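Probable nitrite reductase [nad(p)h] small subunit NIRD (Mycobacterium tuberculosis, PDB 4AIV) probably serves as the small subunit of an NADH-dependent nitrite reductase that reduces nitrite to ammonium, and is probably required for activity of the complex formed with NirB. Local coordinates at residues Gln8-Ala13 and Pro102-Pro107; Leu28-Ser33 and Val113-Val118; Gln34-Arg39 and His46-Val51; Asp52-Ala57 and Leu79-Ala84; Gly69-Val74 and Ala84-Ser89. All coordinates share one frame; numbering follows the deposited sequence.

Contact 1: residues Gln8-Ala13 and Pro102-Pro107; sequences QVWTTA and PARVTP
The indole of W10 carries the guanidinium of R104 flat on one face, the two planes 5° apart and their centres 3.7 Å from each other. This is a stack and a cation-pi pair at once: R104 CZ sits over the five-membered ring of W10, and R104 CD, one step back along the chain, points a CH-pi contact at the six-membered ring. At the edge of the indole lies the backbone of A103, with W10 CZ3 4.3 Å from A103 CA. The arginine reaches this place because its CG stands between the backbone N and the carbonyl carbon (chi1 68°) and the chain then runs straight out to NE, laying methylenes and guanidinium along the length of the ring. Strand 7-15 and strand 100-105 are not neighbours in the six-stranded antiparallel sheet of this Rieske-like domain. Strand 110-117 runs between them and is hydrogen-bonded to both, so W10 and R104 meet above it, at the protein surface, with W10 also resting on A114 and Q112. The guanidinium is held in turn by Q112, whose OE1 accepts from R104 NH2, a second-shell bond that helps fix the rotation of the stacked group. Toward P102 the packing is lighter. W10 CH2 touches P102 CB at 4.0 Å, while the exposed Q8, its chain extended beyond CG, crosses the proline obliquely and touches it through the amide nitrogen, with Q8 NE2 3.6 Å from P102 CG and 3.7 Å from P102 CB.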
# COMPACT_ATOMS: atom_id res chain seq x y z
N GLN A 8 -8.26 -2.48 15.46
CA GLN A 8 -7.25 -1.91 14.57
C GLN A 8 -6.06 -1.41 15.38
O GLN A 8 -6.21 -0.59 16.29
CB GLN A 8 -7.85 -0.81 13.71
CG GLN A 8 -8.88 -1.34 12.73
CD GLN A 8 -9.56 -0.24 11.94
OE1 GLN A 8 -9.96 0.78 12.50
NE2 GLN A 8 -9.69 -0.44 10.63
N VAL A 9 -4.88 -1.93 15.06
CA VAL A 9 -3.67 -1.49 15.73
C VAL A 9 -2.91 -0.56 14.80
O VAL A 9 -2.34 -1.00 13.80
CB VAL A 9 -2.79 -2.66 16.14
CG1 VAL A 9 -1.52 -2.14 16.84
CG2 VAL A 9 -3.57 -3.60 17.05
N TRP A 10 -2.93 0.73 15.14
CA TRP A 10 -2.41 1.77 14.24
C TRP A 10 -0.93 2.01 14.44
O TRP A 10 -0.44 2.13 15.56
CB TRP A 10 -3.20 3.08 14.41
CG TRP A 10 -4.64 2.96 14.00
CD1 TRP A 10 -5.71 2.73 14.81
CD2 TRP A 10 -5.15 3.05 12.66
NE1 TRP A 10 -6.87 2.68 14.06
CE2 TRP A 10 -6.56 2.86 12.74
CE3 TRP A 10 -4.58 3.26 11.40
CZ2 TRP A 10 -7.38 2.89 11.61
CZ3 TRP A 10 -5.40 3.28 10.28
CH2 TRP A 10 -6.78 3.10 10.39
N THR A 11 -0.22 2.08 13.31
CA THR A 11 1.15 2.54 13.27
C THR A 11 1.18 3.88 12.55
O THR A 11 0.66 4.01 11.44
CB THR A 11 2.06 1.54 12.53
OG1 THR A 11 2.11 0.30 13.25
CG2 THR A 11 3.48 2.09 12.37
N THR A 12 1.79 4.88 13.18
CA THR A 12 1.92 6.20 12.55
C THR A 12 3.07 6.17 11.56
O THR A 12 4.21 5.90 11.93
CB THR A 12 2.15 7.30 13.62
OG1 THR A 12 0.98 7.39 14.44
CG2 THR A 12 2.40 8.65 12.97
N ALA A 13 2.76 6.44 10.28
CA ALA A 13 3.78 6.41 9.23
C ALA A 13 4.57 7.71 9.17
O ALA A 13 5.79 7.72 9.37
CB ALA A 13 3.14 6.11 7.85
N PRO A 102 -5.81 -1.13 6.37
CA PRO A 102 -6.49 0.17 6.55
C PRO A 102 -5.46 1.29 6.68
O PRO A 102 -4.43 1.14 7.35
CB PRO A 102 -7.26 -0.00 7.86
CG PRO A 102 -7.46 -1.51 7.99
CD PRO A 102 -6.20 -2.12 7.40
N ALA A 103 -5.73 2.40 6.00
CA ALA A 103 -4.83 3.54 6.02
C ALA A 103 -5.66 4.81 6.10
O ALA A 103 -6.66 4.95 5.40
CB ALA A 103 -3.94 3.54 4.79
N ARG A 104 -5.25 5.72 6.97
CA ARG A 104 -6.01 6.94 7.16
C ARG A 104 -5.11 8.15 7.31
O ARG A 104 -3.90 8.03 7.57
CB ARG A 104 -6.93 6.80 8.40
CG ARG A 104 -6.17 6.73 9.72
CD ARG A 104 -7.14 6.65 10.89
NE ARG A 104 -6.45 6.63 12.18
CZ ARG A 104 -7.06 6.35 13.33
NH1 ARG A 104 -8.36 6.07 13.34
NH2 ARG A 104 -6.36 6.34 14.47
N VAL A 105 -5.71 9.33 7.11
CA VAL A 105 -5.05 10.58 7.44
C VAL A 105 -5.88 11.24 8.54
O VAL A 105 -7.06 11.54 8.33
CB VAL A 105 -4.92 11.51 6.21
CG1 VAL A 105 -4.03 12.71 6.53
CG2 VAL A 105 -4.36 10.74 5.02
N THR A 106 -5.28 11.43 9.72
CA THR A 106 -5.99 12.03 10.84
C THR A 106 -6.33 13.48 10.49
O THR A 106 -5.71 14.06 9.59
CB THR A 106 -5.14 12.00 12.14
OG1 THR A 106 -3.98 12.80 11.94
CG2 THR A 106 -4.72 10.57 12.51
N PRO A 107 -7.30 14.09 11.21
CA PRO A 107 -7.63 15.49 10.90
C PRO A 107 -6.42 16.41 11.01
O PRO A 107 -6.34 17.40 10.27
CB PRO A 107 -8.69 15.83 11.94
CG PRO A 107 -9.40 14.53 12.16
CD PRO A 107 -8.29 13.50 12.14

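Contact 2: residues Leu28-Ser33 and Val113-Val118; sequences LLDDGS and VARVAV
L29 and V113 make the tightly packed part of this contact. Both are buried, and L29 CD2 rests 3.8 Å from V113 CG1 while the other methyl, L29 CD1, lies 3.9 Å from R115 CB. Outward from it the chemistry turns ionic. R115 meets D30 side-on, NE giving to OD1 at 2.7 Å and NH2 of R115 giving to OD2 of D30 at 2.8 Å, each oxygen using its syn lone pair and lying within 5° of the guanidinium plane. D30 and its neighbour D31 sit on a type I turn from L29 to G32, in the connection between strands 25-28 and 34-39 of the Rieske-like sheet, and the turn is pinned to strand 110-117, the last in the chain. D31 takes a different approach: its carboxylate lies parallel to the guanidinium but displaced toward R115 CD, 3.4 Å from D31 CG, and the salt bridge from D31 OD2 to R115 NE is long, 3.8 Å, with no N-H pointing at the oxygen. S33 N closes an Asx turn on D31 OD1, and S33 OG adds a second bond to that oxygen. D30 and D31 are exposed, in contrast to the enclosed leucine, and a weak bond from D30 N to T11 OG1 ties the turn to strand 7-15.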
# COMPACT_ATOMS: atom_id res chain seq x y z
N LEU A 28 6.97 -0.15 8.50
CA LEU A 28 7.01 -1.32 9.37
C LEU A 28 5.92 -1.21 10.44
O LEU A 28 5.92 -0.26 11.23
CB LEU A 28 8.40 -1.41 10.03
CG LEU A 28 8.70 -2.56 10.99
CD1 LEU A 28 8.77 -3.88 10.24
CD2 LEU A 28 10.02 -2.32 11.76
N LEU A 29 5.01 -2.17 10.49
CA LEU A 29 3.94 -2.12 11.48
C LEU A 29 4.40 -2.72 12.81
O LEU A 29 5.48 -3.32 12.89
CB LEU A 29 2.67 -2.81 10.98
CG LEU A 29 2.12 -2.35 9.63
CD1 LEU A 29 0.80 -3.08 9.31
CD2 LEU A 29 1.93 -0.82 9.60
N ASP A 30 3.58 -2.56 13.84
CA ASP A 30 3.95 -2.94 15.20
C ASP A 30 4.33 -4.42 15.32
O ASP A 30 5.19 -4.78 16.14
CB ASP A 30 2.80 -2.61 16.15
CG ASP A 30 1.66 -3.59 16.01
OD1 ASP A 30 1.03 -3.63 14.92
OD2 ASP A 30 1.42 -4.33 16.98
N ASP A 31 3.72 -5.28 14.50
CA ASP A 31 3.99 -6.72 14.58
C ASP A 31 5.05 -7.18 13.59
O ASP A 31 5.30 -8.38 13.45
CB ASP A 31 2.70 -7.52 14.39
CG ASP A 31 2.24 -7.54 12.94
OD1 ASP A 31 2.61 -6.62 12.18
OD2 ASP A 31 1.50 -8.47 12.57
N GLY A 32 5.67 -6.24 12.88
CA GLY A 32 6.70 -6.58 11.93
C GLY A 32 6.24 -6.72 10.49
O GLY A 32 7.08 -6.91 9.60
N SER A 33 4.93 -6.64 10.24
CA SER A 33 4.42 -6.63 8.87
C SER A 33 5.07 -5.49 8.09
O SER A 33 5.29 -4.41 8.63
CB SER A 33 2.90 -6.44 8.84
OG SER A 33 2.24 -7.38 9.66
N VAL A 113 -1.33 3.61 9.44
CA VAL A 113 -1.67 2.34 8.82
C VAL A 113 -1.99 1.34 9.92
O VAL A 113 -1.24 1.23 10.90
CB VAL A 113 -0.50 1.80 7.97
CG1 VAL A 113 -0.88 0.44 7.37
CG2 VAL A 113 -0.11 2.79 6.88
N ALA A 114 -3.08 0.61 9.76
CA ALA A 114 -3.48 -0.36 10.77
C ALA A 114 -3.22 -1.78 10.32
O ALA A 114 -3.18 -2.08 9.13
CB ALA A 114 -4.95 -0.19 11.12
N ARG A 115 -3.01 -2.66 11.28
CA ARG A 115 -3.19 -4.08 11.02
C ARG A 115 -4.36 -4.48 11.89
O ARG A 115 -4.59 -3.90 12.95
CB ARG A 115 -1.94 -4.89 11.38
CG ARG A 115 -1.61 -4.86 12.85
CD ARG A 115 -0.79 -6.05 13.28
NE ARG A 115 -0.40 -5.90 14.67
CZ ARG A 115 -0.79 -6.70 15.66
NH1 ARG A 115 -1.56 -7.75 15.42
NH2 ARG A 115 -0.37 -6.45 16.90
N VAL A 116 -5.10 -5.48 11.44
CA VAL A 116 -6.27 -5.92 12.17
C VAL A 116 -5.89 -7.09 13.07
O VAL A 116 -5.30 -8.07 12.60
CB VAL A 116 -7.41 -6.33 11.21
CG1 VAL A 116 -8.57 -6.94 11.99
CG2 VAL A 116 -7.87 -5.13 10.41
N ALA A 117 -6.18 -6.96 14.36
CA ALA A 117 -5.92 -8.04 15.30
C ALA A 117 -7.21 -8.50 15.97
O ALA A 117 -8.25 -7.84 15.83
CB ALA A 117 -4.90 -7.60 16.35
N VAL A 118 -7.14 -9.61 16.69
CA VAL A 118 -8.31 -10.14 17.39
C VAL A 118 -8.49 -9.51 18.78
O VAL A 118 -9.62 -9.30 19.23
CB VAL A 118 -8.20 -11.66 17.55
CG1 VAL A 118 -8.37 -12.33 16.20
CG2 VAL A 118 -6.84 -12.04 18.20

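Contact 3: residues Gln34-Arg39 and His46-Val51; sequences QVALFR and HAVGNV
A47 lies at the apolar centre, its methyl touching two branched side chains of the facing strand, one closely and one more loosely: V35 CG1 comes to 3.6 Å from A47 CB, and L37 CD1 to 4.2 Å from the same atom. On the other face of the sheet, V48 CG2 is shared by A36 CB, 4.2 Å away, and by the ring of F38, which turns its edge to that methyl. V48 can serve both because CG2 stands between the backbone N and the carbonyl carbon. Between the two faces runs the backbone ladder. A36 and V48 form one antiparallel hydrogen-bonded pair and F38 and H46 the next, each exchanging two N-H...O bonds, and the non-hydrogen-bonded pair of L37 with A47 fills the gap. The bond from A36 N to V48 O is short, 2.6 Å, and nearly straight. V35 and G49 make a further non-hydrogen-bonded pair, CA to CA 4.7 Å, after which the regular pairing ends. Here N50 N gives to Q34 O at 3.1 Å from well above the carbonyl plane (46°). At this polar edge N50 swings its CG opposite the backbone N (chi1 -161°), which brings OD1 3.5 Å from A36 CB, where it accepts from the backbone N of S61. Q34 and N50 meet through their CB atoms, 3.9 Å apart, with the amide planes at 55°. At the far end, H46 NE2 is hydrogen-bonded to S44 OG. The arrangement is a beta hairpin, with strands 34-39 and 45-49 adjacent in the six-stranded antiparallel sheet of a Rieske-like domain.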
# COMPACT_ATOMS: atom_id res chain seq x y z
N GLN A 34 5.38 -5.75 6.82
CA GLN A 34 6.00 -4.75 5.96
C GLN A 34 4.95 -4.30 4.98
O GLN A 34 4.27 -5.12 4.35
CB GLN A 34 7.17 -5.33 5.18
CG GLN A 34 8.17 -6.09 5.99
CD GLN A 34 9.26 -6.61 5.09
OE1 GLN A 34 9.45 -6.12 3.98
NE2 GLN A 34 9.98 -7.63 5.56
N VAL A 35 4.86 -2.99 4.81
CA VAL A 35 3.77 -2.38 4.07
C VAL A 35 4.30 -1.40 3.01
O VAL A 35 5.27 -0.69 3.26
CB VAL A 35 2.86 -1.64 5.08
CG1 VAL A 35 2.16 -0.47 4.44
CG2 VAL A 35 1.87 -2.63 5.69
N ALA A 36 3.69 -1.41 1.83
CA ALA A 36 3.98 -0.38 0.83
C ALA A 36 2.88 0.68 0.91
O ALA A 36 1.70 0.38 0.67
CB ALA A 36 4.03 -0.99 -0.58
N LEU A 37 3.27 1.90 1.27
CA LEU A 37 2.32 3.00 1.46
C LEU A 37 2.43 4.02 0.32
O LEU A 37 3.52 4.48 -0.01
CB LEU A 37 2.59 3.70 2.80
CG LEU A 37 1.75 4.96 3.12
CD1 LEU A 37 0.25 4.61 3.35
CD2 LEU A 37 2.34 5.71 4.31
N PHE A 38 1.28 4.39 -0.25
CA PHE A 38 1.23 5.35 -1.35
C PHE A 38 0.17 6.44 -1.08
O PHE A 38 -0.93 6.14 -0.62
CB PHE A 38 0.82 4.65 -2.65
CG PHE A 38 1.70 3.49 -3.05
CD1 PHE A 38 1.46 2.21 -2.56
CD2 PHE A 38 2.76 3.68 -3.93
CE1 PHE A 38 2.27 1.14 -2.95
CE2 PHE A 38 3.58 2.61 -4.32
CZ PHE A 38 3.33 1.35 -3.83
N ARG A 39 0.50 7.68 -1.39
CA ARG A 39 -0.50 8.75 -1.49
C ARG A 39 -0.81 8.99 -2.98
O ARG A 39 0.10 9.04 -3.82
CB ARG A 39 0.02 10.02 -0.82
CG ARG A 39 -0.67 11.32 -1.24
CD ARG A 39 -0.10 12.50 -0.45
NE ARG A 39 -0.60 13.79 -0.94
CZ ARG A 39 -0.23 14.97 -0.45
NH1 ARG A 39 0.64 15.04 0.55
NH2 ARG A 39 -0.74 16.08 -0.96
N HIS A 46 -3.00 4.67 0.58
CA HIS A 46 -3.31 3.25 0.47
C HIS A 46 -2.10 2.43 0.92
O HIS A 46 -0.96 2.75 0.58
CB HIS A 46 -3.70 2.88 -0.96
CG HIS A 46 -4.93 3.58 -1.43
ND1 HIS A 46 -6.20 3.07 -1.25
CD2 HIS A 46 -5.09 4.78 -2.05
CE1 HIS A 46 -7.09 3.91 -1.73
NE2 HIS A 46 -6.44 4.96 -2.23
N ALA A 47 -2.36 1.38 1.69
CA ALA A 47 -1.28 0.52 2.19
C ALA A 47 -1.52 -0.92 1.78
O ALA A 47 -2.58 -1.51 2.10
CB ALA A 47 -1.17 0.64 3.71
N VAL A 48 -0.55 -1.49 1.07
CA VAL A 48 -0.61 -2.89 0.67
C VAL A 48 0.67 -3.62 1.09
O VAL A 48 1.65 -2.99 1.49
CB VAL A 48 -0.86 -3.06 -0.87
CG1 VAL A 48 -2.21 -2.46 -1.28
CG2 VAL A 48 0.28 -2.44 -1.68
N GLY A 49 0.65 -4.94 1.03
CA GLY A 49 1.84 -5.73 1.33
C GLY A 49 3.05 -5.25 0.55
O GLY A 49 2.96 -4.96 -0.63
N ASN A 50 4.20 -5.15 1.23
CA ASN A 50 5.42 -4.68 0.57
C ASN A 50 6.14 -5.80 -0.20
O ASN A 50 7.07 -5.54 -0.99
CB ASN A 50 6.37 -4.06 1.60
CG ASN A 50 7.42 -3.17 0.96
OD1 ASN A 50 7.14 -2.45 -0.01
ND2 ASN A 50 8.63 -3.22 1.50
N VAL A 51 5.73 -7.04 0.03
CA VAL A 51 6.39 -8.17 -0.60
C VAL A 51 5.67 -8.62 -1.88
O VAL A 51 4.48 -8.95 -1.86
CB VAL A 51 6.52 -9.36 0.38
CG1 VAL A 51 7.23 -10.53 -0.31
CG2 VAL A 51 7.27 -8.94 1.64

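Contact 4: residues Asp52-Ala57 and Leu79-Ala84; sequences DPFSGA and LKQAFA
F54 offers one face of its ring to the amide of Q81, which leans over it with the planes 38° apart. Q81 OE1 is 3.1 Å from F54 CD2, near the rim, and Q81 NE2 is 3.2 Å from F54 CZ. The glutamine arrives there by an extended chain beyond CG, whose last torsion turns the amide over the ring. F54, with CG placed opposite its carbonyl carbon, directs its CE2 edge to F83 CZ at 3.8 Å, and F83 CZ also meets P53 CG at 3.5 Å. In D52, chi1 (-179°) places the carboxylate, and chi2 (-51°) turns OD1 back to the loop and OD2 to a water. OD1 accepts from F54 N, an Asx turn, and from S55 N, which extends it to an Asx motif; A57 N to S55 OG adds an ST turn. D52 OD2 accepts a hydrogen bond from the water at 2.6 Å, which donates another to Q81 OE1 at 2.9 Å. L79 CD1 packs 3.7 Å from F54 CB and 3.6 Å from D52 OD2. By comparison with the Cys-X-His and Cys-X-X-His motifs of Rieske proteins, whose two loops hold a [2Fe-2S] cluster, D52, F54, S76 and L79 probably occupy the ligand positions, although none is the usual cysteine or histidine.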
# COMPACT_ATOMS: atom_id res chain seq x y z
N ASP A 52 6.41 -8.60 -2.99
CA ASP A 52 5.90 -9.12 -4.26
C ASP A 52 5.54 -10.58 -4.05
O ASP A 52 6.39 -11.37 -3.65
CB ASP A 52 6.96 -8.98 -5.36
CG ASP A 52 6.48 -9.49 -6.73
OD1 ASP A 52 5.98 -10.64 -6.82
OD2 ASP A 52 6.63 -8.75 -7.72
N PRO A 53 4.27 -10.94 -4.30
CA PRO A 53 3.81 -12.29 -4.00
C PRO A 53 4.28 -13.33 -5.01
O PRO A 53 4.03 -14.52 -4.81
CB PRO A 53 2.28 -12.15 -4.06
CG PRO A 53 2.06 -11.08 -5.05
CD PRO A 53 3.19 -10.10 -4.85
N PHE A 54 4.93 -12.90 -6.08
CA PHE A 54 5.49 -13.85 -7.04
C PHE A 54 6.96 -14.14 -6.70
O PHE A 54 7.37 -15.30 -6.63
CB PHE A 54 5.35 -13.35 -8.48
CG PHE A 54 3.91 -13.27 -8.97
CD1 PHE A 54 3.31 -14.37 -9.56
CD2 PHE A 54 3.16 -12.11 -8.83
CE1 PHE A 54 1.99 -14.32 -10.01
CE2 PHE A 54 1.84 -12.04 -9.28
CZ PHE A 54 1.26 -13.15 -9.87
N SER A 55 7.74 -13.08 -6.46
CA SER A 55 9.19 -13.21 -6.25
C SER A 55 9.60 -13.26 -4.78
O SER A 55 10.69 -13.73 -4.45
CB SER A 55 9.92 -12.06 -6.94
OG SER A 55 9.70 -10.84 -6.24
N GLY A 56 8.75 -12.73 -3.90
CA GLY A 56 9.10 -12.61 -2.50
C GLY A 56 9.98 -11.40 -2.20
O GLY A 56 10.37 -11.17 -1.05
N ALA A 57 10.28 -10.60 -3.23
CA ALA A 57 11.09 -9.38 -3.09
C ALA A 57 10.34 -8.27 -2.34
O ALA A 57 9.22 -7.92 -2.71
CB ALA A 57 11.53 -8.88 -4.47
N LEU A 79 8.73 -7.55 -12.38
CA LEU A 79 7.74 -8.39 -13.03
C LEU A 79 6.62 -7.61 -13.71
O LEU A 79 5.93 -8.15 -14.56
CB LEU A 79 7.18 -9.38 -12.00
CG LEU A 79 8.26 -10.25 -11.34
CD1 LEU A 79 7.71 -11.11 -10.21
CD2 LEU A 79 8.95 -11.13 -12.39
N LYS A 80 6.47 -6.34 -13.33
CA LYS A 80 5.49 -5.43 -13.92
C LYS A 80 4.05 -5.97 -13.91
O LYS A 80 3.33 -5.85 -14.90
CB LYS A 80 5.89 -5.02 -15.35
CG LYS A 80 7.10 -4.09 -15.43
N GLN A 81 3.64 -6.56 -12.79
CA GLN A 81 2.26 -7.01 -12.64
C GLN A 81 1.47 -6.01 -11.80
O GLN A 81 2.00 -5.46 -10.82
CB GLN A 81 2.23 -8.42 -12.04
CG GLN A 81 2.89 -9.43 -12.95
CD GLN A 81 3.13 -10.76 -12.30
OE1 GLN A 81 4.09 -10.93 -11.54
NE2 GLN A 81 2.28 -11.73 -12.60
N ALA A 82 0.22 -5.76 -12.19
CA ALA A 82 -0.61 -4.73 -11.55
C ALA A 82 -1.39 -5.27 -10.35
O ALA A 82 -2.05 -6.32 -10.44
CB ALA A 82 -1.58 -4.11 -12.57
N PHE A 83 -1.32 -4.54 -9.24
CA PHE A 83 -2.09 -4.84 -8.03
C PHE A 83 -3.00 -3.66 -7.68
O PHE A 83 -2.53 -2.53 -7.52
CB PHE A 83 -1.16 -5.17 -6.85
CG PHE A 83 -0.34 -6.42 -7.06
CD1 PHE A 83 0.86 -6.37 -7.76
CD2 PHE A 83 -0.76 -7.64 -6.55
CE1 PHE A 83 1.62 -7.52 -7.96
CE2 PHE A 83 -0.01 -8.80 -6.74
CZ PHE A 83 1.19 -8.73 -7.45
N ALA A 84 -4.30 -3.93 -7.55
CA ALA A 84 -5.27 -2.91 -7.16
C ALA A 84 -4.98 -2.39 -5.75
O ALA A 84 -4.79 -3.17 -4.82
CB ALA A 84 -6.68 -3.47 -7.23
O HOH W 1 4.66 -9.01 -9.40

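Contact 5: residues Gly69-Val74 and Ala84-Ser89; sequences GGRAMV and ALDDGS
R71 lays one face of its guanidinium over the methyl of A84, with NE 3.7 Å from A84 CB. Strand 71-75 is the middle strand of the small three-stranded antiparallel sheet of the Rieske-like domain, and A84 ends its neighbour 82-84, so the arginine reaches from strand 71-75 to the acidic loop after A84. Its CG lies across from the backbone N (chi1 -168°) and the chain is extended, carrying the charge out to two acids. NH2 of R71 gives to D86 OD1 at 3.0 Å on the syn lone pair, nearly in the guanidinium plane, and forms a salt bridge with D87 OD2 at 2.9 Å; the bond from R71 NE to D86 OD2 is weak. Both carboxylates stand 62° from the guanidinium plane. D87 is set by an Asx turn, its OD1 accepting from S89 N, with S89 OG an additional donor on the same face. Inward the contact becomes apolar: L85 CD2 packs on V74 CG1 at 3.8 Å, and both side chains also touch F38 of the larger sheet. Within these segments the strand pairing is the one non-hydrogen-bonded pair, M73 with A84. Beyond it A72 O accepts from L85 N at 3.0 Å and from a water at 2.8 Å.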
# COMPACT_ATOMS: atom_id res chain seq x y z
N GLY A 69 -8.28 0.81 -16.23
CA GLY A 69 -9.70 1.05 -16.40
C GLY A 69 -10.24 1.93 -15.29
O GLY A 69 -11.33 1.68 -14.76
N GLY A 70 -9.47 2.95 -14.93
CA GLY A 70 -9.86 3.89 -13.89
C GLY A 70 -9.52 3.43 -12.49
O GLY A 70 -9.70 4.18 -11.52
N ARG A 71 -9.03 2.20 -12.36
CA ARG A 71 -8.77 1.62 -11.05
C ARG A 71 -7.32 1.81 -10.63
O ARG A 71 -6.40 1.42 -11.35
CB ARG A 71 -9.12 0.14 -11.07
CG ARG A 71 -9.18 -0.49 -9.72
CD ARG A 71 -9.97 -1.76 -9.78
NE ARG A 71 -9.98 -2.43 -8.49
CZ ARG A 71 -10.30 -3.71 -8.33
NH1 ARG A 71 -10.64 -4.43 -9.39
NH2 ARG A 71 -10.28 -4.25 -7.12
N ALA A 72 -7.11 2.42 -9.45
CA ALA A 72 -5.77 2.74 -8.97
C ALA A 72 -4.97 1.47 -8.70
O ALA A 72 -5.46 0.52 -8.08
CB ALA A 72 -5.85 3.60 -7.72
N MET A 73 -3.74 1.43 -9.18
CA MET A 73 -2.94 0.24 -8.97
C MET A 73 -1.48 0.57 -8.85
O MET A 73 -1.05 1.69 -9.12
CB MET A 73 -3.19 -0.79 -10.09
CG MET A 73 -3.02 -0.25 -11.51
SD MET A 73 -1.29 -0.04 -12.03
CE MET A 73 -1.47 -0.12 -13.82
N VAL A 74 -0.70 -0.42 -8.41
CA VAL A 74 0.75 -0.32 -8.44
C VAL A 74 1.29 -1.50 -9.24
O VAL A 74 0.82 -2.64 -9.11
CB VAL A 74 1.35 -0.29 -7.00
CG1 VAL A 74 0.94 -1.54 -6.22
CG2 VAL A 74 2.87 -0.15 -7.05
N ALA A 84 -4.30 -3.93 -7.55
CA ALA A 84 -5.27 -2.91 -7.16
C ALA A 84 -4.98 -2.39 -5.75
O ALA A 84 -4.79 -3.17 -4.82
CB ALA A 84 -6.68 -3.47 -7.23
N LEU A 85 -4.94 -1.06 -5.58
CA LEU A 85 -4.60 -0.50 -4.27
C LEU A 85 -5.76 -0.61 -3.28
O LEU A 85 -5.55 -0.58 -2.05
CB LEU A 85 -4.10 0.96 -4.41
CG LEU A 85 -2.72 1.12 -5.07
CD1 LEU A 85 -2.39 2.60 -5.36
CD2 LEU A 85 -1.63 0.49 -4.21
N ASP A 86 -6.98 -0.77 -3.80
CA ASP A 86 -8.15 -0.81 -2.93
C ASP A 86 -8.32 -2.15 -2.20
O ASP A 86 -8.71 -2.17 -1.03
CB ASP A 86 -9.44 -0.38 -3.66
CG ASP A 86 -9.82 -1.29 -4.83
OD1 ASP A 86 -9.13 -2.29 -5.09
OD2 ASP A 86 -10.85 -1.00 -5.48
N ASP A 87 -8.00 -3.26 -2.86
CA ASP A 87 -8.18 -4.57 -2.22
C ASP A 87 -6.97 -5.50 -2.36
O ASP A 87 -7.05 -6.67 -1.99
CB ASP A 87 -9.45 -5.25 -2.73
CG ASP A 87 -9.41 -5.55 -4.22
OD1 ASP A 87 -8.35 -5.39 -4.86
OD2 ASP A 87 -10.47 -5.95 -4.75
N GLY A 88 -5.88 -5.00 -2.92
CA GLY A 88 -4.66 -5.79 -3.06
C GLY A 88 -4.70 -6.88 -4.12
O GLY A 88 -3.71 -7.59 -4.30
N SER A 89 -5.82 -7.03 -4.83
CA SER A 89 -5.91 -8.08 -5.84
C SER A 89 -4.97 -7.84 -7.02
O SER A 89 -4.82 -6.70 -7.50
CB SER A 89 -7.35 -8.26 -6.35
OG SER A 89 -7.84 -7.08 -6.96
O HOH W 2 -10.27 -7.26 -8.23
O HOH W 3 -7.76 0.56 -6.49

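How the contacts relate
Place in the fold sets the chemistry of the five contacts. Contact 3 is the buried one, its centre about 3 Å from the centre of the chain, and rests on backbone pairing and apolar side chains. Contact 1 is a surface contact and relies on a cation-pi stack; contact 2, partly buried, sets a leucine-valine packing beside an arginine held by two aspartates. These three reach the same six-stranded sheet, where V113 of contact 2 packs on A47 of contact 3. Contacts 4 and 5 share A84 and strand 82-84 of the small sheet, the first aromatic and water-bridged, the second again arginine with two acids. F38 of contact 3 meets V74 and L85 of contact 5, joining the two sheets.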